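Local coordinates for putative protein-disulfide isomerase (Pseudomonas syringae pv. tomato, PDB 3GN3), which is of unconfirmed function but, as a member of the DsbA family, is probably a thioredoxin-fold thiol-disulfide oxidoreductase or isomerase, at residues A[38-42]-A[43-47]; A[79-82]-A[83-86]; A[152-155]-A[156-159]; A[158-162]-A[163-167]; A[115-118]-A[119-123]. One frame throughout, in Å; residues are numbered along the deposited sequence.

Contact 1 of 5, residues A[38-42]-A[43-47]; sequences DLLAQ and AGEDN
L39 and L40 each accept a bond from the helix end: A43 N, of the last helical residue, reaches L39 O at 2.6 Å and G44 N, of the first residue beyond it, reaches L40 O at 2.7 Å. The second is less straight, with an N-H...O angle of 144°, and its donor is tilted from the carbonyl plane. G44 is where the chain leaves the helix, and it does so with positive phi (98°), a conformation that favours glycine. Beyond this turn E45 folds back over L40. The two side chains cross at about a right angle, with L40 CG 3.7 Å from E45 CG. L40 CG lies anti to the backbone N (chi1 -159°), which carries the branch toward E45. E45 OE1 sits 3.8 Å from L40 CD2. The side chains of L40 and A43 also pack on V48 of strand 48-54. N47 then closes the turn: its ND2 donates to A43 O at 2.6 Å, in the carbonyl plane and on a lone pair. The last helical carbonyl group is therefore held by a side-chain amide. The exit pairs this polar bond with an apolar patch, and a short loop leads helix 36-43 into strand 48-54.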
loop_
_atom_site.group_PDB
_atom_site.type_symbol
_atom_site.label_atom_id
_atom_site.label_comp_id
_atom_site.label_asym_id
_atom_site.label_seq_id
_atom_site.Cartn_x
_atom_site.Cartn_y
_atom_site.Cartn_z
ATOM N N ASP A 38 -12.462 -5.454 -27.512
ATOM C CA ASP A 38 -13.624 -4.554 -27.589
ATOM C C ASP A 38 -13.318 -3.247 -26.929
ATOM O O ASP A 38 -13.626 -2.193 -27.480
ATOM C CB ASP A 38 -14.852 -5.072 -26.847
ATOM C CG ASP A 38 -15.199 -6.466 -27.191
ATOM O OD1 ASP A 38 -14.476 -7.070 -28.029
ATOM O OD2 ASP A 38 -16.200 -6.952 -26.596
ATOM N N LEU A 39 -12.747 -3.313 -25.729
ATOM C CA LEU A 39 -12.489 -2.101 -24.993
ATOM C C LEU A 39 -11.694 -1.087 -25.831
ATOM O O LEU A 39 -12.087 0.072 -25.954
ATOM C CB LEU A 39 -11.813 -2.377 -23.640
ATOM C CG LEU A 39 -11.549 -0.975 -23.094
ATOM C CD1 LEU A 39 -12.773 -0.431 -22.340
ATOM C CD2 LEU A 39 -10.301 -0.881 -22.305
ATOM N N LEU A 40 -10.592 -1.542 -26.408
ATOM C CA LEU A 40 -9.729 -0.700 -27.223
ATOM C C LEU A 40 -10.461 -0.165 -28.480
ATOM O O LEU A 40 -10.398 1.025 -28.796
ATOM C CB LEU A 40 -8.498 -1.513 -27.606
ATOM C CG LEU A 40 -7.231 -0.800 -28.040
ATOM C CD1 LEU A 40 -6.758 0.165 -26.959
ATOM C CD2 LEU A 40 -6.203 -1.854 -28.340
ATOM N N ALA A 41 -11.165 -1.064 -29.165
ATOM C CA ALA A 41 -12.030 -0.723 -30.299
ATOM C C ALA A 41 -13.080 0.345 -29.942
ATOM O O ALA A 41 -13.222 1.344 -30.639
ATOM C CB ALA A 41 -12.701 -1.974 -30.820
ATOM N N GLN A 42 -13.801 0.128 -28.850
ATOM C CA GLN A 42 -14.853 1.034 -28.416
ATOM C C GLN A 42 -14.336 2.295 -27.768
ATOM O O GLN A 42 -14.878 3.347 -28.010
ATOM C CB GLN A 42 -15.816 0.326 -27.477
ATOM C CG GLN A 42 -16.458 -0.856 -28.140
ATOM C CD GLN A 42 -17.462 -1.526 -27.279
ATOM O OE1 GLN A 42 -18.128 -0.887 -26.457
ATOM N NE2 GLN A 42 -17.600 -2.831 -27.457
ATOM N N ALA A 43 -13.303 2.206 -26.937
ATOM C CA ALA A 43 -12.733 3.407 -26.334
ATOM C C ALA A 43 -11.948 4.240 -27.345
ATOM O O ALA A 43 -11.991 5.467 -27.298
ATOM C CB ALA A 43 -11.866 3.051 -25.139
ATOM N N GLY A 44 -11.229 3.556 -28.242
ATOM C CA GLY A 44 -10.430 4.193 -29.297
ATOM C C GLY A 44 -8.955 4.325 -28.953
ATOM O O GLY A 44 -8.602 4.897 -27.923
ATOM N N GLU A 45 -8.091 3.822 -29.833
ATOM C CA GLU A 45 -6.641 3.884 -29.629
ATOM C C GLU A 45 -6.065 5.279 -29.561
ATOM O O GLU A 45 -4.918 5.460 -29.149
ATOM C CB GLU A 45 -5.924 3.113 -30.711
ATOM C CG GLU A 45 -5.987 1.639 -30.461
ATOM C CD GLU A 45 -5.948 0.837 -31.734
ATOM O OE1 GLU A 45 -6.586 -0.251 -31.773
ATOM O OE2 GLU A 45 -5.286 1.312 -32.692
ATOM N N ASP A 46 -6.862 6.255 -29.975
ATOM C CA ASP A 46 -6.467 7.654 -29.903
ATOM C C ASP A 46 -6.754 8.233 -28.527
ATOM O O ASP A 46 -6.158 9.232 -28.150
ATOM C CB ASP A 46 -7.174 8.467 -30.997
ATOM C CG ASP A 46 -6.510 8.307 -32.372
ATOM O OD1 ASP A 46 -5.428 7.677 -32.468
ATOM O OD2 ASP A 46 -7.070 8.815 -33.375
ATOM N N ASN A 47 -7.637 7.572 -27.779
ATOM C CA ASN A 47 -8.067 8.014 -26.449
ATOM C C ASN A 47 -7.427 7.308 -25.236
ATOM O O ASN A 47 -7.254 7.917 -24.173
ATOM C CB ASN A 47 -9.576 7.883 -26.349
ATOM C CG ASN A 47 -10.268 8.468 -27.544
ATOM O OD1 ASN A 47 -10.161 9.661 -27.803
ATOM N ND2 ASN A 47 -10.964 7.623 -28.305
#

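Contact 2 of 5, residues A[79-82]-A[83-86]; sequences GKES and AKAV
A83 bonds back to G79, four residues earlier. Its N lies 3.0 Å from G79 O, and the N-H...O angle of 170° makes the bond nearly straight. The A83 methyl packs on I70 of helix 63-73. K84 follows, with its N 2.8 Å from K80 O. Its CG is anti to the backbone N (chi1 -175°) and the chain runs on extended, alongside E81 and pointing the same way. The contact is through the aliphatic part: E81 OE1 lies 3.8 Å from K84 CD. The charged ends stay farther apart, with E81 OE1 4.5 Å from K84 NZ, beyond a salt bridge. Attraction between them is probably modest, and K84 NZ also has a long, weak ion pair with D37. The other carboxylate oxygen, E81 OE2, is hydrogen-bonded to W11 NE1, and K80 makes a cation-pi contact with the same tryptophan. A85 bonds through its N to E81 O at 2.8 Å. Its CB rests 3.3 Å from S82 O. V86 ends the segment, with its N 2.9 Å from S82 O and its CG2 3.6 Å from that same oxygen. The valine is buried against helices 63-73 and 112-123. The i to i+4 bonds are those of an alpha helix. This first part of helix 79-92 is amphipathic, with A83 and V86 turned to the helical core and E81 and K84 on a polar flank.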
loop_
_atom_site.group_PDB
_atom_site.type_symbol
_atom_site.label_atom_id
_atom_site.label_comp_id
_atom_site.label_asym_id
_atom_site.label_seq_id
_atom_site.Cartn_x
_atom_site.Cartn_y
_atom_site.Cartn_z
ATOM N N GLY A 79 6.984 -10.183 -29.641
ATOM C CA GLY A 79 6.751 -9.442 -28.391
ATOM C C GLY A 79 5.408 -9.655 -27.685
ATOM O O GLY A 79 4.997 -10.800 -27.348
ATOM N N LYS A 80 4.716 -8.538 -27.487
ATOM C CA LYS A 80 3.451 -8.527 -26.782
ATOM C C LYS A 80 2.380 -9.374 -27.485
ATOM O O LYS A 80 1.468 -9.891 -26.830
ATOM C CB LYS A 80 2.975 -7.097 -26.619
ATOM C CG LYS A 80 2.483 -6.524 -27.908
ATOM C CD LYS A 80 2.942 -5.131 -28.096
ATOM C CE LYS A 80 1.797 -4.207 -28.016
ATOM N NZ LYS A 80 1.863 -3.228 -29.104
ATOM N N GLU A 81 2.490 -9.530 -28.802
ATOM C CA GLU A 81 1.539 -10.362 -29.536
ATOM C C GLU A 81 1.712 -11.839 -29.206
ATOM O O GLU A 81 0.725 -12.578 -29.134
ATOM C CB GLU A 81 1.627 -10.123 -31.040
ATOM C CG GLU A 81 1.365 -8.680 -31.455
ATOM C CD GLU A 81 0.057 -8.088 -30.889
ATOM O OE1 GLU A 81 -0.935 -8.839 -30.681
ATOM O OE2 GLU A 81 0.014 -6.857 -30.660
ATOM N N SER A 82 2.968 -12.252 -28.985
ATOM C CA SER A 82 3.299 -13.631 -28.582
ATOM C C SER A 82 2.929 -13.884 -27.129
ATOM O O SER A 82 2.404 -14.947 -26.805
ATOM C CB SER A 82 4.783 -13.931 -28.808
ATOM O OG SER A 82 5.104 -13.769 -30.175
ATOM N N ALA A 83 3.192 -12.900 -26.268
ATOM C CA ALA A 83 2.694 -12.941 -24.891
ATOM C C ALA A 83 1.160 -13.045 -24.893
ATOM O O ALA A 83 0.579 -13.868 -24.163
ATOM C CB ALA A 83 3.163 -11.724 -24.110
ATOM N N LYS A 84 0.515 -12.241 -25.743
ATOM C CA LYS A 84 -0.936 -12.284 -25.867
ATOM C C LYS A 84 -1.404 -13.668 -26.353
ATOM O O LYS A 84 -2.356 -14.240 -25.802
ATOM C CB LYS A 84 -1.428 -11.154 -26.763
ATOM C CG LYS A 84 -2.938 -11.051 -26.858
ATOM C CD LYS A 84 -3.351 -10.300 -28.134
ATOM C CE LYS A 84 -4.864 -10.427 -28.393
ATOM N NZ LYS A 84 -5.156 -10.255 -29.842
ATOM N N ALA A 85 -0.711 -14.219 -27.348
ATOM C CA ALA A 85 -0.945 -15.600 -27.778
ATOM C C ALA A 85 -0.904 -16.589 -26.597
ATOM O O ALA A 85 -1.827 -17.418 -26.430
ATOM C CB ALA A 85 0.047 -15.991 -28.850
ATOM N N VAL A 86 0.140 -16.489 -25.760
ATOM C CA VAL A 86 0.256 -17.363 -24.573
ATOM C C VAL A 86 -0.897 -17.165 -23.573
ATOM O O VAL A 86 -1.483 -18.161 -23.103
ATOM C CB VAL A 86 1.654 -17.273 -23.846
ATOM C CG1 VAL A 86 1.611 -18.024 -22.491
ATOM C CG2 VAL A 86 2.783 -17.821 -24.743
#

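Contact 3 of 5, residues A[152-155]-A[156-159]; sequences IHVS and PTFM
I152 and T157 face each other across the bend made by S155 and P156, and their side chains meet at a slant. I152 CD1 lies 3.6 Å from T157 OG1. The other branch of the isoleucine, CG2, is 3.8 Å from T157 OG1, so both branches reach that oxygen. I152 CG2 is anti to its backbone N, while CG1 is anti to the carbonyl carbon (chi1 -49°), and this spreads the two branches toward T157. The T157 methyl is modelled too close to the V154 carbonyl. Its placement is doubtful, and so is that of OG1, which turns on the same torsion. I152 CD1 also looks toward the sulfur of M159, at a looser 4.4 Å from M159 SD. V154 CG1 lies 3.7 Å from P156 O, two residues on. The bend rests on a cis peptide bond between S155 and P156, which brings their CA atoms to 2.9 Å and turns the chain back into strand 157-160. A cis-proline just before this strand is a hallmark of the thioredoxin fold. In the DsbA family this loop characteristically lies beside the redox-active site, and here P156 packs on F28 and S29 of helix 27-33, while S155 touches C26. H153 ND1 is hydrogen-bonded to R148 of a second subunit. A glycerol, probably from the crystallisation liquor, binds the backbone nitrogens of H153 and V154.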
loop_
_atom_site.group_PDB
_atom_site.type_symbol
_atom_site.label_atom_id
_atom_site.label_comp_id
_atom_site.label_asym_id
_atom_site.label_seq_id
_atom_site.Cartn_x
_atom_site.Cartn_y
_atom_site.Cartn_z
ATOM N N ILE A 152 -2.517 -4.248 -5.050
ATOM C CA ILE A 152 -3.419 -5.110 -5.813
ATOM C C ILE A 152 -3.496 -6.446 -5.105
ATOM O O ILE A 152 -2.492 -6.948 -4.648
ATOM C CB ILE A 152 -2.953 -5.314 -7.299
ATOM C CG1 ILE A 152 -2.609 -3.970 -7.977
ATOM C CG2 ILE A 152 -4.005 -6.069 -8.084
ATOM C CD1 ILE A 152 -3.671 -2.851 -7.843
ATOM N N HIS A 153 -4.697 -7.007 -4.996
ATOM C CA HIS A 153 -4.893 -8.327 -4.421
ATOM C C HIS A 153 -5.868 -9.126 -5.291
ATOM O O HIS A 153 -5.523 -10.177 -5.852
ATOM C CB HIS A 153 -5.431 -8.223 -2.996
ATOM C CG HIS A 153 -5.818 -9.549 -2.417
ATOM N ND1 HIS A 153 -4.920 -10.589 -2.290
ATOM C CD2 HIS A 153 -7.004 -10.017 -1.964
ATOM C CE1 HIS A 153 -5.533 -11.637 -1.768
ATOM N NE2 HIS A 153 -6.798 -11.317 -1.561
ATOM N N VAL A 154 -7.082 -8.610 -5.409
ATOM C CA VAL A 154 -8.131 -9.274 -6.146
ATOM C C VAL A 154 -7.803 -9.269 -7.640
ATOM O O VAL A 154 -7.358 -8.267 -8.159
ATOM C CB VAL A 154 -9.498 -8.598 -5.850
ATOM C CG1 VAL A 154 -10.449 -8.730 -6.997
ATOM C CG2 VAL A 154 -10.103 -9.187 -4.588
ATOM N N SER A 155 -8.004 -10.389 -8.334
ATOM C CA SER A 155 -7.890 -10.372 -9.784
ATOM C C SER A 155 -9.252 -10.561 -10.462
ATOM O O SER A 155 -10.013 -11.445 -10.079
ATOM C CB SER A 155 -6.870 -11.418 -10.262
ATOM O OG SER A 155 -7.339 -12.725 -10.036
ATOM N N PRO A 156 -9.563 -9.725 -11.470
ATOM C CA PRO A 156 -8.719 -8.628 -11.941
ATOM C C PRO A 156 -8.913 -7.400 -11.089
ATOM O O PRO A 156 -9.911 -7.302 -10.370
ATOM C CB PRO A 156 -9.287 -8.337 -13.335
ATOM C CG PRO A 156 -10.744 -8.627 -13.182
ATOM C CD PRO A 156 -10.804 -9.836 -12.264
ATOM N N THR A 157 -7.975 -6.458 -11.155
ATOM C CA THR A 157 -8.320 -5.119 -10.699
ATOM C C THR A 157 -7.965 -4.090 -11.767
ATOM O O THR A 157 -7.049 -4.303 -12.559
ATOM C CB THR A 157 -7.885 -4.772 -9.198
ATOM O OG1 THR A 157 -6.827 -3.813 -9.160
ATOM C CG2 THR A 157 -7.513 -5.951 -8.396
ATOM N N PHE A 158 -8.728 -3.004 -11.808
ATOM C CA PHE A 158 -8.632 -2.025 -12.882
ATOM C C PHE A 158 -8.094 -0.715 -12.347
ATOM O O PHE A 158 -8.494 -0.295 -11.284
ATOM C CB PHE A 158 -10.031 -1.797 -13.494
ATOM C CG PHE A 158 -10.717 -3.064 -13.914
ATOM C CD1 PHE A 158 -10.506 -3.590 -15.193
ATOM C CD2 PHE A 158 -11.531 -3.763 -13.018
ATOM C CE1 PHE A 158 -11.103 -4.772 -15.583
ATOM C CE2 PHE A 158 -12.145 -4.948 -13.392
ATOM C CZ PHE A 158 -11.935 -5.451 -14.684
ATOM N N MET A 159 -7.187 -0.077 -13.070
ATOM C CA MET A 159 -6.696 1.256 -12.694
ATOM C C MET A 159 -6.957 2.215 -13.849
ATOM O O MET A 159 -6.766 1.856 -15.011
ATOM C CB MET A 159 -5.183 1.246 -12.349
ATOM C CG MET A 159 -4.829 0.472 -11.067
ATOM S SD MET A 159 -3.290 0.831 -10.152
ATOM C CE MET A 159 -2.103 1.096 -11.494
#

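Contact 4 of 5, residues A[158-162]-A[163-167]; sequences FMING and LVQPG
Q165 lies across I160 at about a right angle, just after the second strand of the hairpin. Its CB is 3.8 Å from F158 O. CG meets I160 CG1 at 3.9 Å. The chain bends at chi2 (-73°), which brings the amide back over its own strand. CD lies 4.0 Å from I160 CD1, with OE1 near the same methyl. At the tip, Q165 NE2 donates to L163 O at 2.9 Å, nearly straight at 167°. It approaches from above the carbonyl plane. L163 O also accepts from I160 N, at 2.8 Å. Two bonds grip this oxygen; the one from NE2, in the amide plane of Q165, holds the amide. The other hairpin bonds run L163 N to I160 O and Q165 N to F158 O. A type I' turn, with N161 and G162 at its corners, joins the strands. M159 and V164 form the non-hydrogen-bonded pair, and M159 CG touches V164 CG2 at 3.8 Å. A water links F158 N to Q165 O. Strand 163-164 is outermost in the sheet within this chain. Strand 157-160 has strand 16-22 on its other side, M159 packs on helix 137-150, and V164 N bonds to Q149 of a third subunit.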
loop_
_atom_site.group_PDB
_atom_site.type_symbol
_atom_site.label_atom_id
_atom_site.label_comp_id
_atom_site.label_asym_id
_atom_site.label_seq_id
_atom_site.Cartn_x
_atom_site.Cartn_y
_atom_site.Cartn_z
ATOM N N PHE A 158 -8.728 -3.004 -11.808
ATOM C CA PHE A 158 -8.632 -2.025 -12.882
ATOM C C PHE A 158 -8.094 -0.715 -12.347
ATOM O O PHE A 158 -8.494 -0.295 -11.284
ATOM C CB PHE A 158 -10.031 -1.797 -13.494
ATOM C CG PHE A 158 -10.717 -3.064 -13.914
ATOM C CD1 PHE A 158 -10.506 -3.590 -15.193
ATOM C CD2 PHE A 158 -11.531 -3.763 -13.018
ATOM C CE1 PHE A 158 -11.103 -4.772 -15.583
ATOM C CE2 PHE A 158 -12.145 -4.948 -13.392
ATOM C CZ PHE A 158 -11.935 -5.451 -14.684
ATOM N N MET A 159 -7.187 -0.077 -13.070
ATOM C CA MET A 159 -6.696 1.256 -12.694
ATOM C C MET A 159 -6.957 2.215 -13.849
ATOM O O MET A 159 -6.766 1.856 -15.011
ATOM C CB MET A 159 -5.183 1.246 -12.349
ATOM C CG MET A 159 -4.829 0.472 -11.067
ATOM S SD MET A 159 -3.290 0.831 -10.152
ATOM C CE MET A 159 -2.103 1.096 -11.494
ATOM N N ILE A 160 -7.403 3.424 -13.541
ATOM C CA ILE A 160 -7.463 4.479 -14.544
ATOM C C ILE A 160 -6.526 5.594 -14.100
ATOM O O ILE A 160 -6.670 6.126 -13.005
ATOM C CB ILE A 160 -8.884 5.047 -14.721
ATOM C CG1 ILE A 160 -9.839 3.959 -15.199
ATOM C CG2 ILE A 160 -8.888 6.193 -15.711
ATOM C CD1 ILE A 160 -11.272 4.422 -15.157
ATOM N N ASN A 161 -5.569 5.939 -14.951
ATOM C CA ASN A 161 -4.536 6.911 -14.598
ATOM C C ASN A 161 -3.947 6.728 -13.182
ATOM O O ASN A 161 -3.814 7.684 -12.406
ATOM C CB ASN A 161 -5.057 8.326 -14.824
ATOM C CG ASN A 161 -5.226 8.653 -16.303
ATOM O OD1 ASN A 161 -4.675 7.976 -17.197
ATOM N ND2 ASN A 161 -5.985 9.696 -16.573
ATOM N N GLY A 162 -3.606 5.488 -12.847
ATOM C CA GLY A 162 -2.841 5.217 -11.639
ATOM C C GLY A 162 -3.683 5.072 -10.393
ATOM O O GLY A 162 -3.161 4.783 -9.327
ATOM N N LEU A 163 -4.991 5.263 -10.519
ATOM C CA LEU A 163 -5.908 4.989 -9.405
ATOM C C LEU A 163 -6.727 3.724 -9.625
ATOM O O LEU A 163 -7.310 3.512 -10.696
ATOM C CB LEU A 163 -6.825 6.184 -9.114
ATOM C CG LEU A 163 -6.126 7.411 -8.535
ATOM C CD1 LEU A 163 -7.169 8.448 -8.189
ATOM C CD2 LEU A 163 -5.244 7.080 -7.311
ATOM N N VAL A 164 -6.749 2.882 -8.596
ATOM C CA VAL A 164 -7.563 1.662 -8.580
ATOM C C VAL A 164 -9.034 2.058 -8.592
ATOM O O VAL A 164 -9.409 3.049 -7.968
ATOM C CB VAL A 164 -7.266 0.849 -7.329
ATOM C CG1 VAL A 164 -8.370 -0.183 -7.066
ATOM C CG2 VAL A 164 -5.883 0.231 -7.443
ATOM N N GLN A 165 -9.852 1.287 -9.317
ATOM C CA GLN A 165 -11.284 1.553 -9.467
ATOM C C GLN A 165 -12.082 0.373 -8.909
ATOM O O GLN A 165 -12.408 -0.574 -9.639
ATOM C CB GLN A 165 -11.622 1.800 -10.925
ATOM C CG GLN A 165 -10.681 2.779 -11.620
ATOM C CD GLN A 165 -10.913 4.195 -11.176
ATOM O OE1 GLN A 165 -12.057 4.641 -11.118
ATOM N NE2 GLN A 165 -9.831 4.926 -10.863
ATOM N N PRO A 166 -12.405 0.417 -7.603
ATOM C CA PRO A 166 -13.015 -0.784 -7.007
ATOM C C PRO A 166 -14.431 -1.077 -7.549
ATOM O O PRO A 166 -14.877 -2.222 -7.538
ATOM C CB PRO A 166 -12.990 -0.499 -5.496
ATOM C CG PRO A 166 -12.858 0.979 -5.370
ATOM C CD PRO A 166 -12.284 1.541 -6.647
ATOM N N GLY A 167 -15.102 -0.056 -8.069
ATOM C CA GLY A 167 -16.381 -0.250 -8.752
ATOM C C GLY A 167 -16.308 -1.032 -10.058
ATOM O O GLY A 167 -17.271 -1.688 -10.418
HETATM O O HOH W 1 -10.849 -2.760 -9.820
#

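Contact 5 of 5, residues A[115-118]-A[119-123]; sequences IIAR and IERYS
I119 and I115 pack one turn apart on the buried side of alpha helix 112-123. I119 CG1 lies 3.3 Å from I115 O, and I119 CD1 lies 4.2 Å from I115 CG2. Both isoleucines press on helix 63-73, and I119 also reaches V86 of helix 79-92. I116 CG2 meets the carboxylate carbon E120 CD at 4.0 Å. The glutamate is held by its tip: OE1 accepts from the backbone nitrogens of L127 and A128, just beyond the helix in the same chain. R121 is the looser, exposed side. Its chain bends at chi2 and chi3, which folds the guanidinium back so that one face lies over A117 O and the R118 backbone. R121 NH1 comes within 3.6 Å of A117 CB. R118 and Y122 run side by side as a separately anchored pair, with R118 CG 3.8 Å from Y122 CE2. The R118 guanidinium and the Y122 ring are nearly perpendicular, at 83°. R118 NH2 bonds to E96 O and Y122 OH to E96 OE1, and the ring stacks on H93. At the helix end, I119 O accepts from S123 N at 2.9 Å and S123 OG at 2.8 Å, from opposite faces of its plane.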
loop_
_atom_site.group_PDB
_atom_site.type_symbol
_atom_site.label_atom_id
_atom_site.label_comp_id
_atom_site.label_asym_id
_atom_site.label_seq_id
_atom_site.Cartn_x
_atom_site.Cartn_y
_atom_site.Cartn_z
ATOM N N ILE A 115 3.630 -28.255 -18.109
ATOM C CA ILE A 115 2.941 -26.973 -18.272
ATOM C C ILE A 115 3.531 -26.161 -19.430
ATOM O O ILE A 115 2.792 -25.618 -20.257
ATOM C CB ILE A 115 2.936 -26.171 -16.929
ATOM C CG1 ILE A 115 2.144 -26.922 -15.840
ATOM C CG2 ILE A 115 2.428 -24.740 -17.104
ATOM C CD1 ILE A 115 0.830 -27.569 -16.285
ATOM N N ILE A 116 4.855 -26.102 -19.509
ATOM C CA ILE A 116 5.496 -25.371 -20.604
ATOM C C ILE A 116 5.189 -25.972 -21.980
ATOM O O ILE A 116 4.850 -25.247 -22.921
ATOM C CB ILE A 116 7.009 -25.250 -20.423
ATOM C CG1 ILE A 116 7.313 -24.415 -19.178
ATOM C CG2 ILE A 116 7.651 -24.628 -21.678
ATOM C CD1 ILE A 116 8.799 -24.349 -18.831
ATOM N N ALA A 117 5.314 -27.295 -22.083
ATOM C CA ALA A 117 4.984 -28.041 -23.301
ATOM C C ALA A 117 3.521 -27.796 -23.733
ATOM O O ALA A 117 3.247 -27.533 -24.907
ATOM C CB ALA A 117 5.257 -29.534 -23.090
ATOM N N ARG A 118 2.614 -27.859 -22.751
ATOM C CA ARG A 118 1.181 -27.605 -22.913
ATOM C C ARG A 118 0.867 -26.212 -23.500
ATOM O O ARG A 118 0.072 -26.078 -24.442
ATOM C CB ARG A 118 0.491 -27.775 -21.562
ATOM C CG ARG A 118 -1.015 -27.885 -21.633
ATOM C CD ARG A 118 -1.448 -29.258 -21.261
ATOM N NE ARG A 118 -1.996 -29.343 -19.909
ATOM C CZ ARG A 118 -1.379 -29.879 -18.863
ATOM N NH1 ARG A 118 -0.159 -30.369 -18.975
ATOM N NH2 ARG A 118 -1.983 -29.921 -17.692
ATOM N N ILE A 119 1.496 -25.178 -22.950
ATOM C CA ILE A 119 1.351 -23.827 -23.483
ATOM C C ILE A 119 1.964 -23.719 -24.882
ATOM O O ILE A 119 1.437 -23.018 -25.758
ATOM C CB ILE A 119 1.990 -22.787 -22.536
ATOM C CG1 ILE A 119 1.269 -22.791 -21.180
ATOM C CG2 ILE A 119 2.035 -21.406 -23.193
ATOM C CD1 ILE A 119 1.888 -21.868 -20.155
ATOM N N GLU A 120 3.079 -24.411 -25.098
ATOM C CA GLU A 120 3.697 -24.456 -26.420
ATOM C C GLU A 120 2.757 -25.043 -27.466
ATOM O O GLU A 120 2.552 -24.428 -28.513
ATOM C CB GLU A 120 5.012 -25.216 -26.378
ATOM C CG GLU A 120 6.162 -24.374 -25.866
ATOM C CD GLU A 120 7.395 -25.192 -25.623
ATOM O OE1 GLU A 120 8.505 -24.607 -25.632
ATOM O OE2 GLU A 120 7.238 -26.420 -25.428
ATOM N N ARG A 121 2.166 -26.197 -27.156
ATOM C CA ARG A 121 1.165 -26.842 -28.011
ATOM C C ARG A 121 0.082 -25.864 -28.449
ATOM O O ARG A 121 -0.098 -25.589 -29.650
ATOM C CB ARG A 121 0.465 -27.960 -27.247
ATOM C CG ARG A 121 0.468 -29.281 -27.941
ATOM C CD ARG A 121 1.495 -30.167 -27.272
ATOM N NE ARG A 121 1.006 -30.578 -25.952
ATOM C CZ ARG A 121 1.739 -31.160 -25.004
ATOM N NH1 ARG A 121 3.032 -31.413 -25.203
ATOM N NH2 ARG A 121 1.167 -31.484 -23.852
ATOM N N TYR A 122 -0.605 -25.325 -27.438
ATOM C CA TYR A 122 -1.801 -24.523 -27.585
ATOM C C TYR A 122 -1.562 -23.162 -28.208
ATOM O O TYR A 122 -2.438 -22.632 -28.894
ATOM C CB TYR A 122 -2.420 -24.333 -26.215
ATOM C CG TYR A 122 -3.129 -25.542 -25.663
ATOM C CD1 TYR A 122 -3.675 -26.511 -26.508
ATOM C CD2 TYR A 122 -3.298 -25.693 -24.287
ATOM C CE1 TYR A 122 -4.356 -27.583 -25.998
ATOM C CE2 TYR A 122 -3.974 -26.763 -23.769
ATOM C CZ TYR A 122 -4.496 -27.701 -24.629
ATOM O OH TYR A 122 -5.148 -28.772 -24.106
ATOM N N SER A 123 -0.396 -22.577 -27.957
ATOM C CA SER A 123 -0.080 -21.282 -28.547
ATOM C C SER A 123 0.689 -21.440 -29.860
ATOM O O SER A 123 0.833 -20.473 -30.613
ATOM C CB SER A 123 0.723 -20.408 -27.566
ATOM O OG SER A 123 2.067 -20.850 -27.445
#

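From the N terminus, contact 1 comes first and closes the exit of helix 36-43 into strand 48-54. Contact 2 follows on helix 79-92 and contact 5 on helix 112-123. These two touch, V86 CG1 lying 3.5 Å from I119 CG2, and join the two helices in the helical part of the chain. Contact 3 bends the chain into strand 157-160. Contact 4 begins where it ends, shares F158 and M159 with it, and closes the hairpin to strand 163-164. I152 packs on V164 between them. Contacts 1, 2 and 5 follow one another in series, and none of the five encloses another. Contacts 4 and 5 lie farthest apart, their centres about 33 Å from each other.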